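Local coordinates for protein alpha-fucosidase GH29 (PDB 4PSR) that hydrolyses alpha-L-fucosides as a family 29 glycoside hydrolase, probably releasing alpha-1,6-linked fucose from the core N-acetylglucosamine of glycoproteins, at residues A[20-23]-A[24-27]; A[257-260]-A[261-264]; A[294-297]-A[298-302]; A[329-332]-A[333-337]; A[407-410]-A[411-415]. All coordinates share one frame; numbering follows the deposited sequence. Where two conformers were deposited one is given.

Interaction 1 (A[20-23]-A[24-27]); sequences APEW and YRDA
Trp23 lays one face of its indole over CB of Tyr24, which sits 3.9 Å from the centroid of the six-membered ring and almost on its normal. With CG of Trp23 between its backbone N and carbonyl carbon (chi1 71°), the indole is laid over the backbone and CB of Tyr24. The phenol then turns its edge to the same indole, a T-shaped pair with planes at 88°. Ala20 CB also approaches Tyr24 CD1, to 4.2 Å. The contact lies at the start of helix 22-27, which leads into the first barrel strand, 29-33; Pro21 is the N-cap and its O receives Arg25 N at 3.2 Å. Arg25 runs extended back past the cap, and its NE donates an almost straight bond of 2.8 Å to Ala20 O, which lies in the guanidinium plane. A water accepts from both Arg25 NH2 and Ala20 N, tying the same two residues a second time. Glu22 OE2 is 3.9 Å from Arg25 NE, well out of the guanidinium plane, so only charge attraction acts there. Glu22 OE1 pairs with Arg377, Arg25 NH1 with Glu531, and Tyr24 OH with Gln301.

Interaction 2 (A[257-260]-A[261-264]); sequences FNRG and EEWG
A salt bridge and a CH-pi contact, both made by Arg259, fasten the last turn of helix 246-263, which packs beside helix 200-218 on the outside of the barrel. The arginine and Glu262 lie side by side and point the same way. Arg259 NH1 donates to the syn lone pair of Glu262 OE1 at 2.7 Å, with the oxygen 21° out of the guanidinium plane. Glu262 reaches it as an extended chain, its CG anti to the backbone N (chi1 179°), while Arg259 is bent at chi2. At the other end of the arginine, CB stands over the face of Trp263, 3.9 Å from the centroid of the six-membered ring. Arg259 O lies above the same indole, 3.1 Å from Trp263 CG, and takes the backbone bond from Trp263 N at 2.8 Å. Gly264, with positive phi, closes the helix in a Schellman motif, its N bonded to Glu261 O at 3.2 Å. Asp216 of helix 200-218 pairs with Arg259 NE, and Leu215 touches both Arg259 and Trp263. The guanidinium thus has two carboxylate partners, which would probably stabilise its positive charge and restrict its rotation, while CB of the same side chain packs on the indole face.

Interaction 3 (A[294-297]-A[298-302]); sequences NLVR and PYWQT
Val296 sits above the plane of the Trp300 indole at its pyrrole end, the two side chains crossing at about a right angle. CB of Val296 lies over the NE1-CD1 side, 3.6 Å from Trp300 NE1, and Val296 CG1 comes to 3.7 Å from Trp300 CD1. CG1 is placed there by its setting anti to the backbone N (chi1 168°). Val296 O, unlike the side chain, lies at the edge and in the ring plane, 3.2 Å from Trp300 NE1. Trp300 NE1 bonds Lys335 O, and Val296 O receives Asn336 ND2. Between Val296 and Trp300 the chain turns at a cis peptide linking Arg297 to Pro298, which brings their CA atoms to 2.9 Å. Arg297 CA makes a C-H...O contact of 3.4 Å with Pro298 O. The turn delivers the chain into strand 300-305, the seventh of the eight parallel strands of the TIM barrel, where Trp300 has CG between its backbone N and carbonyl carbon (chi1 53°), a setting that swings the indole beside Val296. Trp287 adds an edge-to-face partner to the indole. Farther out, Arg297 runs extended to a salt bridge with Glu531, whose helix 526-532 also packs on Pro298; an N-acetylglucosamine of the attached glycan touches both Arg297 and Pro298.

Interaction 4 (A[329-332]-A[333-337]); sequences LLDR and VSKNG
Lys335 reaches back one turn to Asp331, skirting first its carbonyl and then its carboxylate. Its CB lies 3.7 Å from Asp331 O, CG follows at 3.5 Å from that oxygen, and CD is nearly equidistant from Asp331 O and OD2. CE comes to 3.4 Å from OD2, and NZ ends in a 2.7 Å salt bridge on the syn side of OD2, 18° out of the carboxylate plane. The chain covers this distance because it stays extended beyond CG. In the conformer given, OD2 accepts twice more, from NE and NH1 of Arg332, which grips this one atom side-on with the oxygen in the guanidinium plane. Lys335 and, in that conformer, Arg332 would probably favour a charged carboxylate. All this happens at the C-terminus of helix 322-334, in the beta-alpha-beta unit between strands 300-305 and 337-343. A Schellman motif ends the helix: Asn336 has positive phi, and Gly337 N bonds Arg332 O at 3.1 Å, from the opposite face to Lys335 N. Ser334 OG donates to Asp331 O at 2.8 Å, and Leu329 CD1 packs alongside Val333 CG2 at 3.8 Å. Arg406 pairs with Asp331 OD1, while Pro292 O and the ring of Tyr382 also engage the Lys335 ammonium.

Interaction 5 (A[407-410]-A[411-415]); sequences FTRN and KEDDV
With chi1 at 68°, Asn410 holds CG between its backbone N and carbonyl carbon, and a chi2 of -6° turns its amide toward the returning chain of 413-415. Asn410 OD1 accepts two backbone bonds: Asp414 N at 3.0 Å, in the carbonyl plane on a lone pair, and Val415 N at 3.1 Å, from above that plane. ND2 donates to Asp414 OD1 at 2.9 Å in a nearly straight bond, with the carboxylate oxygen in the amide plane. Both ends of the amide are therefore engaged, which fixes its flip. Val415 CG2 packs 3.3 Å from the same ND2. Arg409, bent at chi2, brings NH1 to 3.0 Å from Asn410 O, opposite the face used by Asp413 N; a water joins that NH1 to Lys411 O. Asp413 OD1 stands 3.9 Å from Arg409 NE, off the guanidinium plane, a long and purely electrostatic pair, whereas NE itself donates to Ala378 O. Asn410 N bonds Val415 O at 3.1 Å, closing the ends of the loop. The connection is a beta hairpin with a type I turn from Asn410 to Asp413, joining the antiparallel strands 405-409 and 415-420 of the C-terminal beta domain.

Interactions 1, 3 and 4 cluster round the barrel, and 5 touches 1 and 4. Interactions 3 and 4, centres 8 Å apart, also meet where Tyr299 CD1 packs 3.3 Å from Asn336 OD1. Interactions 1 and 3 touch through their tyrosines, Tyr24 CE1 lying 4.0 Å from Tyr299 CD2. A salt bridge of 3.0 Å, Asp26 OD1 to Lys411 NZ, links helix 22-27 to the hairpin 405-420, and Ser334 CB packs 3.4 Å from Phe407 O of the same hairpin. Interaction 2 stands apart, its centre about 17 Å from that of interaction 1. None touches the bound fucose; the Arg332 side chain is about 13 Å from it.

Interaction 1 (A[20-23]-A[24-27])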
loop_
_atom_site.group_PDB
_atom_site.type_symbol
_atom_site.label_atom_id
_atom_site.label_comp_id
_atom_site.label_asym_id
_atom_site.label_seq_id
_atom_site.Cartn_x
_atom_site.Cartn_y
_atom_site.Cartn_z
ATOM N N ALA A 20 4.635 4.219 -11.493
ATOM C CA ALA A 20 3.387 3.468 -11.263
ATOM C C ALA A 20 2.763 3.166 -12.615
ATOM O O ALA A 20 1.965 3.963 -13.135
ATOM C CB ALA A 20 2.445 4.279 -10.388
ATOM N N PRO A 21 3.119 2.020 -13.200
ATOM C CA PRO A 21 2.586 1.699 -14.537
ATOM C C PRO A 21 1.093 1.380 -14.474
ATOM O O PRO A 21 0.547 1.118 -13.407
ATOM C CB PRO A 21 3.406 0.491 -14.959
ATOM C CG PRO A 21 3.817 -0.166 -13.680
ATOM C CD PRO A 21 4.012 0.971 -12.682
ATOM N N GLU A 22 0.430 1.408 -15.616
ATOM C CA GLU A 22 -1.016 1.224 -15.646
ATOM C C GLU A 22 -1.472 -0.096 -15.018
ATOM O O GLU A 22 -2.485 -0.087 -14.291
ATOM C CB GLU A 22 -1.563 1.368 -17.070
ATOM C CG GLU A 22 -1.293 2.729 -17.667
ATOM C CD GLU A 22 -1.869 3.854 -16.851
ATOM O OE1 GLU A 22 -3.097 3.921 -16.669
ATOM O OE2 GLU A 22 -1.113 4.730 -16.402
ATOM N N TRP A 23 -0.751 -1.192 -15.211
ATOM C CA TRP A 23 -1.199 -2.457 -14.616
ATOM C C TRP A 23 -1.243 -2.363 -13.080
ATOM O O TRP A 23 -2.109 -2.989 -12.428
ATOM C CB TRP A 23 -0.354 -3.669 -15.032
ATOM C CG TRP A 23 1.043 -3.718 -14.447
ATOM C CD1 TRP A 23 2.203 -3.387 -15.084
ATOM C CD2 TRP A 23 1.424 -4.187 -13.141
ATOM N NE1 TRP A 23 3.274 -3.588 -14.250
ATOM C CE2 TRP A 23 2.829 -4.065 -13.046
ATOM C CE3 TRP A 23 0.724 -4.663 -12.037
ATOM C CZ2 TRP A 23 3.531 -4.411 -11.901
ATOM C CZ3 TRP A 23 1.443 -5.013 -10.887
ATOM C CH2 TRP A 23 2.823 -4.881 -10.834
ATOM N N TYR A 24 -0.312 -1.611 -12.502
ATOM C CA TYR A 24 -0.224 -1.480 -11.055
ATOM C C TYR A 24 -1.337 -0.586 -10.531
ATOM O O TYR A 24 -1.939 -0.874 -9.504
ATOM C CB TYR A 24 1.178 -0.987 -10.667
ATOM C CG TYR A 24 1.416 -0.666 -9.196
ATOM C CD1 TYR A 24 1.307 0.624 -8.731
ATOM C CD2 TYR A 24 1.759 -1.661 -8.288
ATOM C CE1 TYR A 24 1.552 0.932 -7.413
ATOM C CE2 TYR A 24 2.016 -1.362 -6.964
ATOM C CZ TYR A 24 1.905 -0.063 -6.541
ATOM O OH TYR A 24 2.141 0.290 -5.230
ATOM N N ARG A 25 -1.660 0.475 -11.253
ATOM C CA ARG A 25 -2.798 1.308 -10.903
ATOM C C ARG A 25 -4.117 0.547 -11.032
ATOM O O ARG A 25 -5.068 0.797 -10.272
ATOM C CB ARG A 25 -2.842 2.575 -11.762
ATOM C CG ARG A 25 -1.578 3.431 -11.708
ATOM C CD ARG A 25 -1.691 4.685 -12.553
ATOM N NE ARG A 25 -0.402 5.389 -12.600
ATOM C CZ ARG A 25 -0.204 6.666 -12.303
ATOM N NH1 ARG A 25 -1.186 7.471 -11.943
ATOM N NH2 ARG A 25 1.034 7.127 -12.395
ATOM N N ASP A 26 -4.174 -0.390 -11.968
ATOM C CA ASP A 26 -5.380 -1.176 -12.159
ATOM C C ASP A 26 -5.571 -2.218 -11.068
ATOM O O ASP A 26 -6.688 -2.698 -10.857
ATOM C CB ASP A 26 -5.303 -1.928 -13.492
ATOM C CG ASP A 26 -5.426 -1.030 -14.719
ATOM O OD1 ASP A 26 -5.860 0.146 -14.613
ATOM O OD2 ASP A 26 -5.055 -1.534 -15.804
ATOM N N ALA A 27 -4.478 -2.635 -10.443
ATOM C CA ALA A 27 -4.473 -3.825 -9.600
ATOM C C ALA A 27 -5.223 -3.690 -8.287
ATOM O O ALA A 27 -5.938 -4.617 -7.912
ATOM C CB ALA A 27 -3.050 -4.278 -9.338
HETATM O O HOH W 1 3.840 6.631 -12.840
#

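Interaction 2 (A[257-260]-A[261-264])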
loop_
_atom_site.group_PDB
_atom_site.type_symbol
_atom_site.label_atom_id
_atom_site.label_comp_id
_atom_site.label_asym_id
_atom_site.label_seq_id
_atom_site.Cartn_x
_atom_site.Cartn_y
_atom_site.Cartn_z
ATOM N N PHE A 257 15.714 -1.374 -12.899
ATOM C CA PHE A 257 15.001 -0.766 -14.016
ATOM C C PHE A 257 15.564 -1.264 -15.360
ATOM O O PHE A 257 14.820 -1.465 -16.321
ATOM C CB PHE A 257 15.038 0.775 -13.924
ATOM C CG PHE A 257 14.374 1.343 -12.700
ATOM C CD1 PHE A 257 13.479 0.600 -11.938
ATOM C CD2 PHE A 257 14.641 2.649 -12.312
ATOM C CE1 PHE A 257 12.888 1.157 -10.816
ATOM C CE2 PHE A 257 14.071 3.201 -11.173
ATOM C CZ PHE A 257 13.159 2.464 -10.440
ATOM N N ASN A 258 16.867 -1.532 -15.422
ATOM C CA ASN A 258 17.439 -2.128 -16.636
ATOM C C ASN A 258 16.968 -3.565 -16.844
ATOM O O ASN A 258 16.678 -3.965 -17.965
ATOM C CB ASN A 258 18.966 -2.086 -16.609
ATOM C CG ASN A 258 19.508 -0.714 -16.922
ATOM O OD1 ASN A 258 18.897 0.039 -17.678
ATOM N ND2 ASN A 258 20.667 -0.387 -16.362
ATOM N N ARG A 259 16.904 -4.344 -15.772
ATOM C CA ARG A 259 16.403 -5.705 -15.907
ATOM C C ARG A 259 14.950 -5.690 -16.371
ATOM O O ARG A 259 14.559 -6.511 -17.187
ATOM C CB ARG A 259 16.537 -6.491 -14.605
ATOM C CG ARG A 259 17.957 -6.894 -14.246
ATOM C CD ARG A 259 18.649 -7.644 -15.356
ATOM N NE ARG A 259 19.758 -8.448 -14.844
ATOM C CZ ARG A 259 20.787 -8.873 -15.571
ATOM N NH1 ARG A 259 20.870 -8.576 -16.864
ATOM N NH2 ARG A 259 21.742 -9.598 -14.997
ATOM N N GLY A 260 14.137 -4.754 -15.874
ATOM C CA GLY A 260 12.755 -4.669 -16.314
ATOM C C GLY A 260 12.654 -4.503 -17.812
ATOM O O GLY A 260 11.844 -5.159 -18.475
ATOM N N GLU A 261 13.475 -3.607 -18.347
ATOM C CA GLU A 261 13.532 -3.390 -19.788
ATOM C C GLU A 261 13.932 -4.676 -20.498
ATOM O O GLU A 261 13.343 -5.040 -21.505
ATOM C CB GLU A 261 14.535 -2.288 -20.101
ATOM C CG GLU A 261 14.119 -0.908 -19.621
ATOM C CD GLU A 261 13.523 -0.046 -20.717
ATOM O OE1 GLU A 261 13.238 -0.573 -21.814
ATOM O OE2 GLU A 261 13.348 1.169 -20.477
ATOM N N GLU A 262 14.934 -5.370 -19.973
ATOM C CA GLU A 262 15.415 -6.608 -20.577
ATOM C C GLU A 262 14.331 -7.685 -20.595
ATOM O O GLU A 262 14.181 -8.434 -21.558
ATOM C CB GLU A 262 16.629 -7.105 -19.808
ATOM C CG GLU A 262 17.217 -8.391 -20.311
ATOM C CD GLU A 262 18.394 -8.857 -19.477
ATOM O OE1 GLU A 262 18.906 -8.065 -18.645
ATOM O OE2 GLU A 262 18.804 -10.024 -19.654
ATOM N N TRP A 263 13.572 -7.751 -19.505
ATOM C CA TRP A 263 12.531 -8.758 -19.358
ATOM C C TRP A 263 11.268 -8.412 -20.166
ATOM O O TRP A 263 10.383 -9.246 -20.304
ATOM C CB TRP A 263 12.125 -8.882 -17.885
ATOM C CG TRP A 263 13.197 -9.244 -16.925
ATOM C CD1 TRP A 263 14.362 -9.918 -17.174
ATOM C CD2 TRP A 263 13.177 -8.968 -15.530
ATOM N NE1 TRP A 263 15.077 -10.064 -15.990
ATOM C CE2 TRP A 263 14.364 -9.484 -14.973
ATOM C CE3 TRP A 263 12.270 -8.316 -14.696
ATOM C CZ2 TRP A 263 14.655 -9.365 -13.613
ATOM C CZ3 TRP A 263 12.571 -8.207 -13.342
ATOM C CH2 TRP A 263 13.743 -8.723 -12.831
ATOM N N GLY A 264 11.157 -7.176 -20.643
ATOM C CA GLY A 264 9.951 -6.706 -21.307
ATOM C C GLY A 264 8.779 -6.467 -20.372
ATOM O O GLY A 264 7.632 -6.674 -20.750
#

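Interaction 3 (A[294-297]-A[298-302])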
loop_
_atom_site.group_PDB
_atom_site.type_symbol
_atom_site.label_atom_id
_atom_site.label_comp_id
_atom_site.label_asym_id
_atom_site.label_seq_id
_atom_site.Cartn_x
_atom_site.Cartn_y
_atom_site.Cartn_z
ATOM N N ASN A 294 -6.167 12.187 3.201
ATOM C CA ASN A 294 -6.669 12.841 2.004
ATOM C C ASN A 294 -6.326 12.103 0.715
ATOM O O ASN A 294 -5.561 11.156 0.721
ATOM C CB ASN A 294 -6.037 14.234 1.909
ATOM C CG ASN A 294 -4.517 14.186 1.813
ATOM O OD1 ASN A 294 -3.866 13.385 2.472
ATOM N ND2 ASN A 294 -3.945 15.072 0.991
ATOM N N LEU A 295 -6.869 12.578 -0.396
ATOM C CA LEU A 295 -6.493 12.087 -1.725
ATOM C C LEU A 295 -5.126 12.625 -2.117
ATOM O O LEU A 295 -4.942 13.842 -2.265
ATOM C CB LEU A 295 -7.560 12.535 -2.741
ATOM C CG LEU A 295 -7.598 11.852 -4.112
ATOM C CD1 LEU A 295 -8.929 12.150 -4.829
ATOM C CD2 LEU A 295 -6.453 12.284 -4.995
ATOM N N VAL A 296 -4.181 11.710 -2.282
ATOM C CA VAL A 296 -2.792 12.055 -2.575
ATOM C C VAL A 296 -2.418 11.701 -4.007
ATOM O O VAL A 296 -2.803 10.640 -4.514
ATOM C CB VAL A 296 -1.890 11.284 -1.583
ATOM C CG1 VAL A 296 -0.411 11.319 -1.953
ATOM C CG2 VAL A 296 -2.091 11.811 -0.156
ATOM N N ARG A 297 -1.661 12.585 -4.649
ATOM C CA ARG A 297 -1.091 12.319 -5.968
ATOM C C ARG A 297 0.395 12.668 -5.889
ATOM O O ARG A 297 0.764 13.642 -5.212
ATOM C CB ARG A 297 -1.773 13.164 -7.048
ATOM C CG ARG A 297 -3.290 12.930 -7.114
ATOM C CD ARG A 297 -3.953 13.698 -8.238
ATOM N NE ARG A 297 -5.374 13.382 -8.364
ATOM C CZ ARG A 297 -5.839 12.289 -8.951
ATOM N NH1 ARG A 297 -5.011 11.397 -9.489
ATOM N NH2 ARG A 297 -7.145 12.084 -8.996
ATOM N N PRO A 298 1.258 11.909 -6.582
ATOM C CA PRO A 298 0.894 10.846 -7.522
ATOM C C PRO A 298 0.533 9.536 -6.841
ATOM O O PRO A 298 0.557 9.404 -5.604
ATOM C CB PRO A 298 2.159 10.691 -8.369
ATOM C CG PRO A 298 3.249 11.033 -7.412
ATOM C CD PRO A 298 2.706 12.148 -6.584
ATOM N N TYR A 299 0.217 8.562 -7.689
ATOM C CA TYR A 299 -0.214 7.224 -7.237
ATOM C C TYR A 299 0.718 6.662 -6.169
ATOM O O TYR A 299 1.945 6.713 -6.304
ATOM C CB TYR A 299 -0.260 6.267 -8.444
ATOM C CG TYR A 299 -1.308 5.188 -8.263
ATOM C CD1 TYR A 299 -2.618 5.375 -8.702
ATOM C CD2 TYR A 299 -1.007 4.006 -7.583
ATOM C CE1 TYR A 299 -3.586 4.420 -8.477
ATOM C CE2 TYR A 299 -1.987 3.031 -7.361
ATOM C CZ TYR A 299 -3.256 3.272 -7.802
ATOM O OH TYR A 299 -4.243 2.372 -7.585
ATOM N N TRP A 300 0.137 6.105 -5.114
ATOM C CA TRP A 300 0.868 5.648 -3.929
ATOM C C TRP A 300 0.317 4.281 -3.487
ATOM O O TRP A 300 -0.642 3.742 -4.098
ATOM C CB TRP A 300 0.746 6.703 -2.785
ATOM C CG TRP A 300 -0.676 7.044 -2.521
ATOM C CD1 TRP A 300 -1.408 7.977 -3.171
ATOM C CD2 TRP A 300 -1.580 6.376 -1.625
ATOM N NE1 TRP A 300 -2.715 7.948 -2.727
ATOM C CE2 TRP A 300 -2.849 6.957 -1.797
ATOM C CE3 TRP A 300 -1.439 5.341 -0.704
ATOM C CZ2 TRP A 300 -3.967 6.545 -1.070
ATOM C CZ3 TRP A 300 -2.555 4.916 0.013
ATOM C CH2 TRP A 300 -3.808 5.531 -0.180
ATOM N N GLN A 301 0.890 3.689 -2.451
ATOM C CA GLN A 301 0.284 2.503 -1.842
ATOM C C GLN A 301 0.454 2.552 -0.345
ATOM O O GLN A 301 1.138 3.455 0.173
ATOM C CB GLN A 301 0.811 1.181 -2.434
ATOM C CG GLN A 301 2.249 0.811 -2.044
ATOM C CD GLN A 301 2.460 -0.686 -2.069
ATOM O OE1 GLN A 301 2.430 -1.312 -3.146
ATOM N NE2 GLN A 301 2.577 -1.285 -0.886
ATOM N N THR A 302 -0.163 1.604 0.342
ATOM C CA THR A 302 -0.019 1.454 1.775
ATOM C C THR A 302 -0.113 -0.039 2.092
ATOM O O THR A 302 -0.638 -0.832 1.292
ATOM C CB THR A 302 -1.029 2.312 2.531
ATOM O OG1 THR A 302 -0.784 2.253 3.940
ATOM C CG2 THR A 302 -2.437 1.832 2.279
#

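Interaction 4 (A[329-332]-A[333-337])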
loop_
_atom_site.group_PDB
_atom_site.type_symbol
_atom_site.label_atom_id
_atom_site.label_comp_id
_atom_site.label_asym_id
_atom_site.label_seq_id
_atom_site.Cartn_x
_atom_site.Cartn_y
_atom_site.Cartn_z
ATOM N N LEU A 329 -9.821 -1.151 2.114
ATOM C CA LEU A 329 -9.451 -1.220 0.713
ATOM C C LEU A 329 -10.152 -0.115 -0.091
ATOM O O LEU A 329 -9.531 0.570 -0.890
ATOM C CB LEU A 329 -9.800 -2.601 0.160
ATOM C CG LEU A 329 -9.606 -2.761 -1.353
ATOM C CD1 LEU A 329 -8.149 -2.528 -1.755
ATOM C CD2 LEU A 329 -10.079 -4.140 -1.783
ATOM N N LEU A 330 -11.471 0.010 0.089
ATOM C CA LEU A 330 -12.224 1.012 -0.657
ATOM C C LEU A 330 -11.723 2.424 -0.362
ATOM O O LEU A 330 -11.600 3.260 -1.272
ATOM C CB LEU A 330 -13.713 0.894 -0.337
ATOM C CG LEU A 330 -14.381 -0.405 -0.829
ATOM C CD1 LEU A 330 -15.688 -0.643 -0.102
ATOM C CD2 LEU A 330 -14.588 -0.380 -2.353
ATOM N N ASP A 331 -11.437 2.697 0.911
ATOM C CA ASP A 331 -10.875 3.971 1.288
ATOM C C ASP A 331 -9.560 4.253 0.569
ATOM O O ASP A 331 -9.392 5.314 -0.004
ATOM C CB ASP A 331 -10.723 4.021 2.806
ATOM C CG ASP A 331 -10.355 5.397 3.303
ATOM O OD1 ASP A 331 -11.246 6.278 3.357
ATOM O OD2 ASP A 331 -9.184 5.627 3.719
ATOM N N ARG A 332 -8.626 3.310 0.600
ATOM C CA ARG A 332 -7.324 3.546 -0.033
ATOM C C ARG A 332 -7.461 3.751 -1.530
ATOM O O ARG A 332 -6.840 4.645 -2.104
ATOM C CB ARG A 332 -6.321 2.407 0.215
ATOM C CG ARG A 332 -6.071 1.972 1.682
ATOM C CD ARG A 332 -5.846 3.125 2.641
ATOM N NE ARG A 332 -6.986 3.467 3.491
ATOM C CZ ARG A 332 -7.319 2.862 4.623
ATOM N NH1 ARG A 332 -8.392 3.303 5.296
ATOM N NH2 ARG A 332 -6.639 1.801 5.068
ATOM N N VAL A 333 -8.283 2.934 -2.173
ATOM C CA VAL A 333 -8.439 3.013 -3.612
ATOM C C VAL A 333 -9.071 4.348 -4.007
ATOM O O VAL A 333 -8.687 4.942 -5.009
ATOM C CB VAL A 333 -9.239 1.819 -4.128
ATOM C CG1 VAL A 333 -9.684 2.013 -5.547
ATOM C CG2 VAL A 333 -8.445 0.516 -3.967
ATOM N N SER A 334 -10.030 4.822 -3.211
ATOM C CA SER A 334 -10.693 6.096 -3.492
ATOM C C SER A 334 -9.733 7.288 -3.373
ATOM O O SER A 334 -9.977 8.362 -3.945
ATOM C CB SER A 334 -11.885 6.307 -2.546
ATOM O OG SER A 334 -11.501 6.688 -1.228
ATOM N N LYS A 335 -8.656 7.129 -2.597
ATOM C CA LYS A 335 -7.679 8.204 -2.361
ATOM C C LYS A 335 -6.458 8.103 -3.270
ATOM O O LYS A 335 -5.470 8.802 -3.022
ATOM C CB LYS A 335 -7.255 8.183 -0.888
ATOM C CG LYS A 335 -8.317 8.630 0.090
ATOM C CD LYS A 335 -7.919 8.264 1.499
ATOM C CE LYS A 335 -8.879 8.829 2.560
ATOM N NZ LYS A 335 -8.543 8.294 3.913
ATOM N N ASN A 336 -6.542 7.271 -4.312
ATOM C CA ASN A 336 -5.543 7.150 -5.396
ATOM C C ASN A 336 -4.378 6.245 -5.037
ATOM O O ASN A 336 -3.242 6.463 -5.511
ATOM C CB ASN A 336 -5.080 8.539 -5.884
ATOM C CG ASN A 336 -4.315 8.500 -7.186
ATOM O OD1 ASN A 336 -4.717 7.873 -8.163
ATOM N ND2 ASN A 336 -3.208 9.241 -7.216
ATOM N N GLY A 337 -4.668 5.203 -4.265
ATOM C CA GLY A 337 -3.665 4.220 -3.879
ATOM C C GLY A 337 -4.056 2.773 -4.069
ATOM O O GLY A 337 -5.208 2.459 -4.364
HETATM O O HOH W 2 -11.153 8.099 5.367
#

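Interaction 5 (A[407-410]-A[411-415])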
loop_
_atom_site.group_PDB
_atom_site.type_symbol
_atom_site.label_atom_id
_atom_site.label_comp_id
_atom_site.label_asym_id
_atom_site.label_seq_id
_atom_site.Cartn_x
_atom_site.Cartn_y
_atom_site.Cartn_z
ATOM N N PHE A 407 -15.836 7.043 -3.584
ATOM C CA PHE A 407 -15.997 7.197 -5.025
ATOM C C PHE A 407 -14.852 6.530 -5.791
ATOM O O PHE A 407 -13.685 6.579 -5.363
ATOM C CB PHE A 407 -15.975 8.683 -5.383
ATOM C CG PHE A 407 -17.083 9.495 -4.765
ATOM C CD1 PHE A 407 -18.417 9.287 -5.136
ATOM C CD2 PHE A 407 -16.790 10.491 -3.868
ATOM C CE1 PHE A 407 -19.424 10.073 -4.587
ATOM C CE2 PHE A 407 -17.805 11.274 -3.307
ATOM C CZ PHE A 407 -19.117 11.067 -3.677
ATOM N N THR A 408 -15.158 5.973 -6.955
ATOM C CA THR A 408 -14.144 5.598 -7.938
ATOM C C THR A 408 -14.768 5.895 -9.308
ATOM O O THR A 408 -15.990 6.083 -9.399
ATOM C CB THR A 408 -13.776 4.108 -7.867
ATOM O OG1 THR A 408 -14.979 3.324 -7.902
ATOM C CG2 THR A 408 -12.968 3.760 -6.609
ATOM N N ARG A 409 -13.967 5.964 -10.365
ATOM C CA ARG A 409 -14.533 6.253 -11.687
ATOM C C ARG A 409 -13.838 5.439 -12.760
ATOM O O ARG A 409 -12.757 4.899 -12.539
ATOM C CB ARG A 409 -14.556 7.757 -11.980
ATOM C CG ARG A 409 -13.262 8.504 -11.768
ATOM C CD ARG A 409 -12.467 8.503 -13.012
ATOM N NE ARG A 409 -11.157 9.146 -12.886
ATOM C CZ ARG A 409 -10.278 9.155 -13.880
ATOM N NH1 ARG A 409 -10.595 8.569 -15.022
ATOM N NH2 ARG A 409 -9.088 9.722 -13.730
ATOM N N ASN A 410 -14.476 5.297 -13.918
ATOM C CA ASN A 410 -13.855 4.517 -14.999
ATOM C C ASN A 410 -12.810 5.337 -15.759
ATOM O O ASN A 410 -12.721 6.551 -15.621
ATOM C CB ASN A 410 -14.914 3.892 -15.923
ATOM C CG ASN A 410 -15.686 4.913 -16.737
ATOM O OD1 ASN A 410 -15.543 6.117 -16.574
ATOM N ND2 ASN A 410 -16.555 4.399 -17.621
ATOM N N LYS A 411 -12.009 4.638 -16.552
ATOM C CA LYS A 411 -10.961 5.308 -17.352
ATOM C C LYS A 411 -11.525 6.273 -18.384
ATOM O O LYS A 411 -10.894 7.277 -18.688
ATOM C CB LYS A 411 -10.051 4.295 -18.053
ATOM C CG LYS A 411 -9.261 3.412 -17.076
ATOM C CD LYS A 411 -8.328 2.473 -17.801
ATOM C CE LYS A 411 -7.564 1.624 -16.798
ATOM N NZ LYS A 411 -6.626 0.694 -17.451
ATOM N N GLU A 412 -12.698 5.974 -18.922
ATOM C CA GLU A 412 -13.325 6.883 -19.870
ATOM C C GLU A 412 -13.895 8.153 -19.228
ATOM O O GLU A 412 -14.259 9.089 -19.933
ATOM C CB GLU A 412 -14.420 6.146 -20.633
ATOM C CG GLU A 412 -13.847 5.208 -21.686
ATOM C CD GLU A 412 -13.023 5.961 -22.729
ATOM O OE1 GLU A 412 -13.505 7.014 -23.227
ATOM O OE2 GLU A 412 -11.885 5.514 -23.021
ATOM N N ASP A 413 -13.967 8.178 -17.891
ATOM C CA ASP A 413 -14.409 9.343 -17.126
ATOM C C ASP A 413 -15.865 9.714 -17.369
ATOM O O ASP A 413 -16.220 10.883 -17.276
ATOM C CB ASP A 413 -13.498 10.551 -17.368
ATOM C CG ASP A 413 -13.532 11.546 -16.224
ATOM O OD1 ASP A 413 -13.708 11.137 -15.049
ATOM O OD2 ASP A 413 -13.349 12.755 -16.491
ATOM N N ASP A 414 -16.695 8.711 -17.646
ATOM C CA ASP A 414 -18.148 8.903 -17.802
ATOM C C ASP A 414 -18.990 8.021 -16.898
ATOM O O ASP A 414 -20.222 8.063 -16.981
ATOM C CB ASP A 414 -18.613 8.757 -19.275
ATOM C CG ASP A 414 -18.358 7.378 -19.866
ATOM O OD1 ASP A 414 -17.903 6.434 -19.194
ATOM O OD2 ASP A 414 -18.634 7.205 -21.078
ATOM N N VAL A 415 -18.346 7.243 -16.013
ATOM C CA VAL A 415 -19.068 6.446 -15.023
ATOM C C VAL A 415 -18.469 6.706 -13.634
ATOM O O VAL A 415 -17.248 6.592 -13.434
ATOM C CB VAL A 415 -19.023 4.938 -15.309
ATOM C CG1 VAL A 415 -19.661 4.172 -14.177
ATOM C CG2 VAL A 415 -19.747 4.603 -16.634
HETATM O O HOH W 3 -8.994 8.434 -17.304
#